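Local structure of cricket paralysis virus 1A protein (Cricket paralysis virus, 6C3R) at residues A15-N20 / R111-H116; S41-M46 / C51-I56; R63-L68 / K81-K86. The protein suppresses antiviral RNA silencing in insect cells by binding and inactivating host AGO2 and by recruiting a cellular ubiquitin ligase complex that promotes AGO2 degradation. One frame throughout, in Å; residues are numbered along the deposited sequence.

Contact 1 (A15-N20 / R111-H116); sequences AQFEGN and RFFMDH
The backbones at F17 and F113 stay well apart, F17 CA to F113 CA 11.8 Å, and the two rings span the distance between them. It is an aromatic pair between the end of helix 2-16 and helix 110-114, two parts of the fold that are far apart in sequence. F17 is the first residue to leave helical geometry. It also starts a type I' beta turn, in which N20 N donates to F17 O over 3.2 Å. E18 and G19 hold the positive phi angles of this turn.

The two rings come from opposite directions. F113 CZ sits over one face of the F17 ring, offset toward the rim, and lies 3.6 Å from F17 CE1. The ring planes are inclined at 56° and the centroids are 5.3 Å apart, so the pair is oblique. With CG anti to the backbone N (chi1 169°), the F113 ring is swung so that CZ meets the F17 ring. The pair is buried among apolar neighbours. F113 touches A9 and I13 of helix 2-16 and meets the ring of F120, while F17 packs on L117 of helix 117-123. F17 also touches Q121 of that helix.

Polar bonds within each segment accompany the ring pair. N20 ND2 reaches back to E18 O and approaches it from above the carbonyl plane. R111 NH2 forms a salt bridge to D115 OD1 at 3.1 Å, with the carboxylate oxygen lying in the guanidinium plane; R111 NH1 bridges to E5. H116 occupies the N-cap position of helix 117-123, and its ring stacks on F77. Its ND1 donates to F112 O over 2.7 Å, in the carbonyl plane and on a lone pair.

Contact 2 (S41-M46 / C51-I56); sequences SECYCM and CGCDRI
Two disulfides carry this contact: C43 SG to C53 SG and C45 SG to C51 SG, both 2.0 Å long. Both are left-handed, with chi3 of -64° and -73°. The sulfurs of the two bridges lie side by side, C45 SG 3.9 Å from C53 SG.

The order of pairing is nested, outer C43 with outer C53 and inner C45 with inner C51. Each side supplies a Cys-X-Cys motif, 43-45 and 51-53, and the two run antiparallel in pairing order. In strand 42-45 the alternation turns C43 and C45 toward the other segment and Y44 away. G52, at positive phi, is the N-cap of helix 53-70. The bridges therefore staple the strand to the start of this helix. Residues E42 to C45 also pair antiparallel with a strand of the second subunit, so the sheet continues across the dimer.

Away from the bridges, S41 lies against the CG2 branch of I56 by van der Waals contact.

No hydrogen bond crosses between the segments. S41 OG is hydrogen-bonded to E60 OE2, and S41 O accepts from K57 NZ. Within the strand, Y44 OH makes a weak bond to E42 OE2, 3.0 Å away.

Contact 3 (R63-L68 / K81-K86); sequences RKLIFL and KGLVWK
I66 reaches L83 and V84 through an extended side chain: CG1 is anti to the carbonyl carbon (chi1 -73°), and CD1 is roughly anti to CA (chi2 155°). CG1 then lies alongside L83 CB at 3.9 Å. I66 CD1 reaches on to the backbone, 3.8 Å from L83 O and 3.9 Å from V84 CA. The side chains of I66 and L83 run past each other in opposite directions. The CG2 branch of V84 meets I66 CD1 at 4.2 Å. L83 sends its CD1 branch to L65 CB, also 4.2 Å away.

The two segments belong to consecutive helices, 53-70 and 77-90, which form an antiparallel helical hairpin. Their local axes come within 9.6 Å, at 159° between the chain directions. The interface is apolar, and no hydrogen bond crosses between the segments.

I66 also packs on L106 of strand 104-108, which joins the hairpin to the parallel sheet. W80 NE1, on helix 77-90, donates to I66 O and adds a polar link between the two helices. V84 also packs on L136 of helix 129-136. That helix carries R133, a residue involved in blocking host stress granule formation, and W85 touches R133 directly.

Contact 1 starts at the end of helix 2-16 and closes a long loop only at helix 110-114, after the second sheet strand. Contacts 2 and 3 both lie within that span. Contact 2 closes first, over a short loop between strand 42-45 and the start of helix 53-70. Contact 3 then follows in series, pairing a later part of the same helix with helix 77-90. No contact crosses another. Contacts 1 and 2 lie on opposite sides of the chain's centre, about 34 Å apart between centres. Contact 3 lies nearer the middle, its nearest atoms about 6 Å from each of the others. Contacts 2 and 3 both touch the second subunit.

Contact 1 (A15-N20 / R111-H116)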
loop_
_atom_site.group_PDB
_atom_site.type_symbol
_atom_site.label_atom_id
_atom_site.label_comp_id
_atom_site.label_asym_id
_atom_site.label_seq_id
_atom_site.Cartn_x
_atom_site.Cartn_y
_atom_site.Cartn_z
ATOM N N ALA A 15 27.825 -10.542 15.114
ATOM C CA ALA A 15 28.351 -11.883 15.304
ATOM C C ALA A 15 27.469 -12.938 14.647
ATOM O O ALA A 15 27.913 -13.632 13.737
ATOM C CB ALA A 15 28.503 -12.173 16.790
ATOM N N GLN A 16 26.208 -13.021 15.066
ATOM C CA GLN A 16 25.371 -14.175 14.708
ATOM C C GLN A 16 24.259 -13.958 13.697
ATOM O O GLN A 16 23.649 -14.935 13.271
ATOM C CB GLN A 16 24.773 -14.753 15.963
ATOM C CG GLN A 16 25.811 -15.286 16.920
ATOM C CD GLN A 16 25.171 -15.859 18.153
ATOM O OE1 GLN A 16 23.945 -15.943 18.244
ATOM N NE2 GLN A 16 25.994 -16.248 19.123
ATOM N N PHE A 17 23.991 -12.711 13.318
ATOM C CA PHE A 17 22.903 -12.396 12.388
ATOM C C PHE A 17 23.429 -11.682 11.151
ATOM O O PHE A 17 22.651 -11.058 10.405
ATOM C CB PHE A 17 21.826 -11.534 13.088
ATOM C CG PHE A 17 21.089 -12.241 14.192
ATOM C CD1 PHE A 17 21.618 -12.314 15.465
ATOM C CD2 PHE A 17 19.853 -12.823 13.965
ATOM C CE1 PHE A 17 20.927 -12.965 16.500
ATOM C CE2 PHE A 17 19.164 -13.474 14.992
ATOM C CZ PHE A 17 19.703 -13.547 16.265
ATOM N N GLU A 18 24.743 -11.775 10.930
ATOM C CA GLU A 18 25.390 -11.249 9.726
ATOM C C GLU A 18 25.062 -9.775 9.495
ATOM O O GLU A 18 24.795 -9.349 8.356
ATOM C CB GLU A 18 24.987 -12.079 8.498
ATOM C CG GLU A 18 25.017 -13.590 8.713
ATOM C CD GLU A 18 24.762 -14.388 7.436
ATOM O OE1 GLU A 18 24.380 -13.790 6.398
ATOM O OE2 GLU A 18 24.955 -15.626 7.469
ATOM N N GLY A 19 25.046 -9.016 10.593
ATOM C CA GLY A 19 24.851 -7.573 10.562
ATOM C C GLY A 19 23.463 -7.038 10.283
ATOM O O GLY A 19 23.307 -5.835 10.119
ATOM N N ASN A 20 22.443 -7.883 10.223
ATOM C CA ASN A 20 21.106 -7.389 9.874
ATOM C C ASN A 20 19.964 -8.284 10.338
ATOM O O ASN A 20 20.146 -9.470 10.603
ATOM C CB ASN A 20 20.981 -7.193 8.368
ATOM C CG ASN A 20 20.708 -8.493 7.644
ATOM O OD1 ASN A 20 19.556 -8.818 7.359
ATOM N ND2 ASN A 20 21.752 -9.263 7.389
ATOM N N ARG A 111 16.601 -5.656 25.144
ATOM C CA ARG A 111 16.253 -6.701 26.094
ATOM C C ARG A 111 15.327 -7.708 25.390
ATOM O O ARG A 111 15.501 -8.920 25.497
ATOM C CB ARG A 111 15.613 -6.074 27.331
ATOM C CG ARG A 111 15.243 -7.016 28.467
ATOM C CD ARG A 111 16.422 -7.592 29.254
ATOM N NE ARG A 111 16.863 -8.861 28.643
ATOM C CZ ARG A 111 18.099 -9.202 28.265
ATOM N NH1 ARG A 111 19.148 -8.414 28.445
ATOM N NH2 ARG A 111 18.279 -10.390 27.699
ATOM N N PHE A 112 14.379 -7.192 24.625
ATOM C CA PHE A 112 13.397 -8.013 23.947
ATOM C C PHE A 112 14.000 -8.866 22.835
ATOM O O PHE A 112 13.655 -10.053 22.691
ATOM C CB PHE A 112 12.319 -7.105 23.367
ATOM C CG PHE A 112 11.177 -7.843 22.769
ATOM C CD1 PHE A 112 11.225 -8.267 21.445
ATOM C CD2 PHE A 112 10.046 -8.114 23.528
ATOM C CE1 PHE A 112 10.168 -8.950 20.889
ATOM C CE2 PHE A 112 8.989 -8.798 22.972
ATOM C CZ PHE A 112 9.051 -9.218 21.653
ATOM N N PHE A 113 14.870 -8.237 22.039
ATOM C CA PHE A 113 15.643 -8.929 21.008
ATOM C C PHE A 113 16.439 -10.094 21.566
ATOM O O PHE A 113 16.443 -11.166 20.992
ATOM C CB PHE A 113 16.583 -7.964 20.295
ATOM C CG PHE A 113 17.585 -8.647 19.401
ATOM C CD1 PHE A 113 17.166 -9.336 18.267
ATOM C CD2 PHE A 113 18.952 -8.618 19.696
ATOM C CE1 PHE A 113 18.090 -9.964 17.436
ATOM C CE2 PHE A 113 19.877 -9.237 18.860
ATOM C CZ PHE A 113 19.448 -9.912 17.733
ATOM N N MET A 114 17.069 -9.879 22.714
ATOM C CA MET A 114 17.908 -10.886 23.327
ATOM C C MET A 114 17.173 -11.887 24.192
ATOM O O MET A 114 17.723 -12.937 24.482
ATOM C CB MET A 114 19.023 -10.206 24.102
ATOM C CG MET A 114 19.935 -9.423 23.172
ATOM S SD MET A 114 21.445 -8.844 23.941
ATOM C CE MET A 114 20.806 -7.845 25.289
ATOM N N ASP A 115 15.932 -11.613 24.582
ATOM C CA ASP A 115 15.059 -12.694 25.079
ATOM C C ASP A 115 14.453 -13.561 23.973
ATOM O O ASP A 115 13.814 -14.557 24.283
ATOM C CB ASP A 115 13.948 -12.146 25.980
ATOM C CG ASP A 115 14.488 -11.552 27.280
ATOM O OD1 ASP A 115 15.609 -11.909 27.669
ATOM O OD2 ASP A 115 13.800 -10.727 27.923
ATOM N N HIS A 116 14.648 -13.208 22.696
ATOM C CA HIS A 116 13.972 -13.880 21.578
ATOM C C HIS A 116 14.881 -14.090 20.356
ATOM O O HIS A 116 14.427 -14.030 19.219
ATOM C CB HIS A 116 12.703 -13.109 21.184
ATOM C CG HIS A 116 11.703 -12.974 22.290
ATOM N ND1 HIS A 116 11.648 -11.873 23.120
ATOM C CD2 HIS A 116 10.724 -13.806 22.711
ATOM C CE1 HIS A 116 10.673 -12.030 23.994
ATOM N NE2 HIS A 116 10.087 -13.189 23.756
#

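Contact 2 (S41-M46 / C51-I56)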
loop_
_atom_site.group_PDB
_atom_site.type_symbol
_atom_site.label_atom_id
_atom_site.label_comp_id
_atom_site.label_asym_id
_atom_site.label_seq_id
_atom_site.Cartn_x
_atom_site.Cartn_y
_atom_site.Cartn_z
ATOM N N SER A 41 4.787 11.076 9.692
ATOM C CA SER A 41 4.391 11.993 8.627
ATOM C C SER A 41 3.343 12.929 9.170
ATOM O O SER A 41 2.797 12.685 10.244
ATOM C CB SER A 41 3.766 11.207 7.472
ATOM O OG SER A 41 2.472 10.725 7.815
ATOM N N GLU A 42 3.064 13.995 8.429
ATOM C CA GLU A 42 1.866 14.803 8.660
ATOM C C GLU A 42 1.058 14.656 7.392
ATOM O O GLU A 42 1.574 14.939 6.322
ATOM C CB GLU A 42 2.203 16.277 8.948
ATOM C CG GLU A 42 1.073 17.007 9.683
ATOM C CD GLU A 42 1.289 18.510 9.846
ATOM O OE1 GLU A 42 1.703 19.184 8.879
ATOM O OE2 GLU A 42 1.012 19.031 10.950
ATOM N N CYS A 43 -0.189 14.193 7.513
ATOM C CA CYS A 43 -0.965 13.783 6.343
ATOM C C CYS A 43 -2.461 14.082 6.437
ATOM O O CYS A 43 -3.145 13.581 7.325
ATOM C CB CYS A 43 -0.692 12.292 6.042
ATOM S SG CYS A 43 -0.960 11.695 4.339
ATOM N N TYR A 44 -2.948 14.902 5.501
ATOM C CA TYR A 44 -4.359 15.264 5.407
ATOM C C TYR A 44 -4.821 15.016 3.990
ATOM O O TYR A 44 -4.216 15.531 3.056
ATOM C CB TYR A 44 -4.581 16.760 5.719
ATOM C CG TYR A 44 -3.861 17.284 6.938
ATOM C CD1 TYR A 44 -4.475 17.272 8.190
ATOM C CD2 TYR A 44 -2.561 17.799 6.840
ATOM C CE1 TYR A 44 -3.814 17.746 9.316
ATOM C CE2 TYR A 44 -1.888 18.272 7.959
ATOM C CZ TYR A 44 -2.518 18.244 9.197
ATOM O OH TYR A 44 -1.874 18.715 10.320
ATOM N N CYS A 45 -5.878 14.228 3.825
ATOM C CA CYS A 45 -6.692 14.305 2.615
ATOM C C CYS A 45 -7.719 15.396 2.869
ATOM O O CYS A 45 -8.316 15.418 3.947
ATOM C CB CYS A 45 -7.437 12.990 2.333
ATOM S SG CYS A 45 -6.658 11.459 2.885
ATOM N N MET A 46 -7.935 16.297 1.907
ATOM C CA MET A 46 -9.043 17.268 2.022
ATOM C C MET A 46 -10.317 16.734 1.352
ATOM O O MET A 46 -10.292 15.749 0.610
ATOM C CB MET A 46 -8.674 18.662 1.464
ATOM C CG MET A 46 -7.360 19.252 1.975
ATOM S SD MET A 46 -5.934 19.058 0.874
ATOM C CE MET A 46 -6.357 20.151 -0.485
ATOM N N CYS A 51 -7.593 9.002 0.828
ATOM C CA CYS A 51 -6.467 9.142 -0.061
ATOM C C CYS A 51 -5.366 8.130 0.288
ATOM O O CYS A 51 -4.570 7.753 -0.576
ATOM C CB CYS A 51 -5.976 10.594 -0.012
ATOM S SG CYS A 51 -5.182 11.133 1.521
ATOM N N GLY A 52 -5.348 7.661 1.538
ATOM C CA GLY A 52 -4.323 6.730 2.008
ATOM C C GLY A 52 -3.493 7.200 3.181
ATOM O O GLY A 52 -2.566 6.502 3.576
ATOM N N CYS A 53 -3.805 8.374 3.730
ATOM C CA CYS A 53 -3.143 8.861 4.931
ATOM C C CYS A 53 -3.427 7.979 6.134
ATOM O O CYS A 53 -2.562 7.840 6.997
ATOM C CB CYS A 53 -3.560 10.297 5.266
ATOM S SG CYS A 53 -2.966 11.564 4.116
ATOM N N ASP A 54 -4.637 7.413 6.196
ATOM C CA ASP A 54 -5.024 6.505 7.265
ATOM C C ASP A 54 -4.099 5.304 7.318
ATOM O O ASP A 54 -3.619 4.932 8.380
ATOM C CB ASP A 54 -6.443 5.984 7.057
ATOM C CG ASP A 54 -7.523 7.066 7.210
ATOM O OD1 ASP A 54 -7.324 8.113 7.875
ATOM O OD2 ASP A 54 -8.610 6.837 6.644
ATOM N N ARG A 55 -3.883 4.692 6.159
ATOM C CA ARG A 55 -2.960 3.556 6.012
ATOM C C ARG A 55 -1.600 3.919 6.632
ATOM O O ARG A 55 -1.075 3.190 7.442
ATOM C CB ARG A 55 -2.833 3.195 4.525
ATOM C CG ARG A 55 -2.720 1.718 4.165
ATOM C CD ARG A 55 -1.287 1.231 4.078
ATOM N NE ARG A 55 -0.416 2.161 3.345
ATOM C CZ ARG A 55 0.917 2.228 3.462
ATOM N NH1 ARG A 55 1.605 1.391 4.261
ATOM N NH2 ARG A 55 1.582 3.143 2.749
ATOM N N ILE A 56 -1.088 5.096 6.282
ATOM C CA ILE A 56 0.148 5.664 6.855
ATOM C C ILE A 56 0.037 5.758 8.380
ATOM O O ILE A 56 0.900 5.272 9.096
ATOM C CB ILE A 56 0.465 7.100 6.298
ATOM C CG1 ILE A 56 0.569 7.158 4.772
ATOM C CG2 ILE A 56 1.735 7.661 6.889
ATOM C CD1 ILE A 56 1.428 6.077 4.169
#

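Contact 3 (R63-L68 / K81-K86)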
loop_
_atom_site.group_PDB
_atom_site.type_symbol
_atom_site.label_atom_id
_atom_site.label_comp_id
_atom_site.label_asym_id
_atom_site.label_seq_id
_atom_site.Cartn_x
_atom_site.Cartn_y
_atom_site.Cartn_z
ATOM N N ARG A 63 3.930 0.537 14.592
ATOM C CA ARG A 63 5.368 0.540 14.859
ATOM C C ARG A 63 5.624 1.000 16.299
ATOM O O ARG A 63 6.475 0.434 16.992
ATOM C CB ARG A 63 6.128 1.436 13.876
ATOM C CG ARG A 63 7.640 1.445 14.093
ATOM C CD ARG A 63 8.367 2.490 13.261
ATOM N NE ARG A 63 8.186 2.255 11.830
ATOM C CZ ARG A 63 7.442 2.979 10.985
ATOM N NH1 ARG A 63 6.773 4.062 11.355
ATOM N NH2 ARG A 63 7.390 2.610 9.718
ATOM N N LYS A 64 4.872 2.003 16.745
ATOM C CA LYS A 64 5.036 2.561 18.082
ATOM C C LYS A 64 4.683 1.527 19.154
ATOM O O LYS A 64 5.417 1.323 20.103
ATOM C CB LYS A 64 4.164 3.795 18.215
ATOM C CG LYS A 64 4.620 4.769 19.274
ATOM C CD LYS A 64 3.627 5.908 19.404
ATOM C CE LYS A 64 4.088 6.955 20.409
ATOM N NZ LYS A 64 3.000 7.925 20.768
ATOM N N LEU A 65 3.559 0.850 18.969
ATOM C CA LEU A 65 3.111 -0.163 19.903
ATOM C C LEU A 65 4.037 -1.342 19.931
ATOM O O LEU A 65 4.261 -1.898 21.001
ATOM C CB LEU A 65 1.696 -0.654 19.543
ATOM C CG LEU A 65 0.583 0.351 19.823
ATOM C CD1 LEU A 65 -0.684 -0.034 19.067
ATOM C CD2 LEU A 65 0.324 0.454 21.319
ATOM N N ILE A 66 4.548 -1.731 18.762
ATOM C CA ILE A 66 5.447 -2.855 18.671
ATOM C C ILE A 66 6.715 -2.539 19.443
ATOM O O ILE A 66 7.298 -3.423 20.048
ATOM C CB ILE A 66 5.750 -3.241 17.192
ATOM C CG1 ILE A 66 4.522 -3.921 16.569
ATOM C CG2 ILE A 66 6.979 -4.160 17.046
ATOM C CD1 ILE A 66 4.448 -3.814 15.053
ATOM N N PHE A 67 7.134 -1.277 19.448
ATOM C CA PHE A 67 8.279 -0.919 20.253
ATOM C C PHE A 67 7.935 -0.817 21.723
ATOM O O PHE A 67 8.631 -1.396 22.577
ATOM C CB PHE A 67 8.919 0.386 19.846
ATOM C CG PHE A 67 10.067 0.735 20.745
ATOM C CD1 PHE A 67 11.294 0.103 20.576
ATOM C CD2 PHE A 67 9.897 1.602 21.824
ATOM C CE1 PHE A 67 12.355 0.379 21.426
ATOM C CE2 PHE A 67 10.948 1.877 22.685
ATOM C CZ PHE A 67 12.182 1.269 22.480
ATOM N N LEU A 68 6.911 -0.029 22.036
ATOM C CA LEU A 68 6.597 0.227 23.435
ATOM C C LEU A 68 6.275 -1.070 24.181
ATOM O O LEU A 68 6.689 -1.240 25.306
ATOM C CB LEU A 68 5.431 1.183 23.563
ATOM C CG LEU A 68 5.624 2.630 23.125
ATOM C CD1 LEU A 68 4.278 3.313 23.254
ATOM C CD2 LEU A 68 6.655 3.364 23.935
ATOM N N LYS A 81 3.038 -10.583 18.773
ATOM C CA LYS A 81 3.098 -11.091 17.415
ATOM C C LYS A 81 1.922 -10.690 16.576
ATOM O O LYS A 81 2.087 -10.410 15.393
ATOM C CB LYS A 81 3.198 -12.592 17.398
ATOM C CG LYS A 81 4.615 -13.097 17.623
ATOM C CD LYS A 81 4.608 -14.537 18.101
ATOM C CE LYS A 81 3.948 -15.487 17.122
ATOM N NZ LYS A 81 3.626 -16.765 17.824
ATOM N N GLY A 82 0.731 -10.680 17.169
ATOM C CA GLY A 82 -0.458 -10.226 16.459
ATOM C C GLY A 82 -0.334 -8.785 15.994
ATOM O O GLY A 82 -0.826 -8.451 14.930
ATOM N N LEU A 83 0.316 -7.929 16.781
ATOM C CA LEU A 83 0.583 -6.552 16.359
ATOM C C LEU A 83 1.517 -6.528 15.155
ATOM O O LEU A 83 1.289 -5.819 14.200
ATOM C CB LEU A 83 1.222 -5.726 17.479
ATOM C CG LEU A 83 0.420 -5.337 18.722
ATOM C CD1 LEU A 83 1.337 -4.828 19.815
ATOM C CD2 LEU A 83 -0.615 -4.294 18.365
ATOM N N VAL A 84 2.558 -7.330 15.191
ATOM C CA VAL A 84 3.433 -7.435 14.040
ATOM C C VAL A 84 2.640 -7.880 12.808
ATOM O O VAL A 84 2.849 -7.387 11.720
ATOM C CB VAL A 84 4.623 -8.383 14.315
ATOM C CG1 VAL A 84 5.477 -8.536 13.080
ATOM C CG2 VAL A 84 5.468 -7.831 15.454
ATOM N N TRP A 85 1.751 -8.836 12.998
ATOM C CA TRP A 85 0.922 -9.354 11.914
ATOM C C TRP A 85 0.024 -8.270 11.302
ATOM O O TRP A 85 -0.108 -8.182 10.093
ATOM C CB TRP A 85 0.103 -10.559 12.413
ATOM C CG TRP A 85 -0.903 -11.027 11.412
ATOM C CD1 TRP A 85 -2.262 -11.059 11.563
ATOM C CD2 TRP A 85 -0.630 -11.491 10.086
ATOM N NE1 TRP A 85 -2.847 -11.508 10.415
ATOM C CE2 TRP A 85 -1.872 -11.792 9.492
ATOM C CE3 TRP A 85 0.547 -11.684 9.341
ATOM C CZ2 TRP A 85 -1.973 -12.281 8.180
ATOM C CZ3 TRP A 85 0.452 -12.165 8.042
ATOM C CH2 TRP A 85 -0.800 -12.459 7.474
ATOM N N LYS A 86 -0.581 -7.453 12.151
ATOM C CA LYS A 86 -1.339 -6.280 11.690
ATOM C C LYS A 86 -0.506 -5.247 10.938
ATOM O O LYS A 86 -0.998 -4.636 9.998
ATOM C CB LYS A 86 -2.009 -5.590 12.846
ATOM C CG LYS A 86 -3.220 -6.319 13.355
ATOM C CD LYS A 86 -3.523 -5.820 14.754
ATOM C CE LYS A 86 -4.873 -6.277 15.243
ATOM N NZ LYS A 86 -4.886 -6.143 16.728
#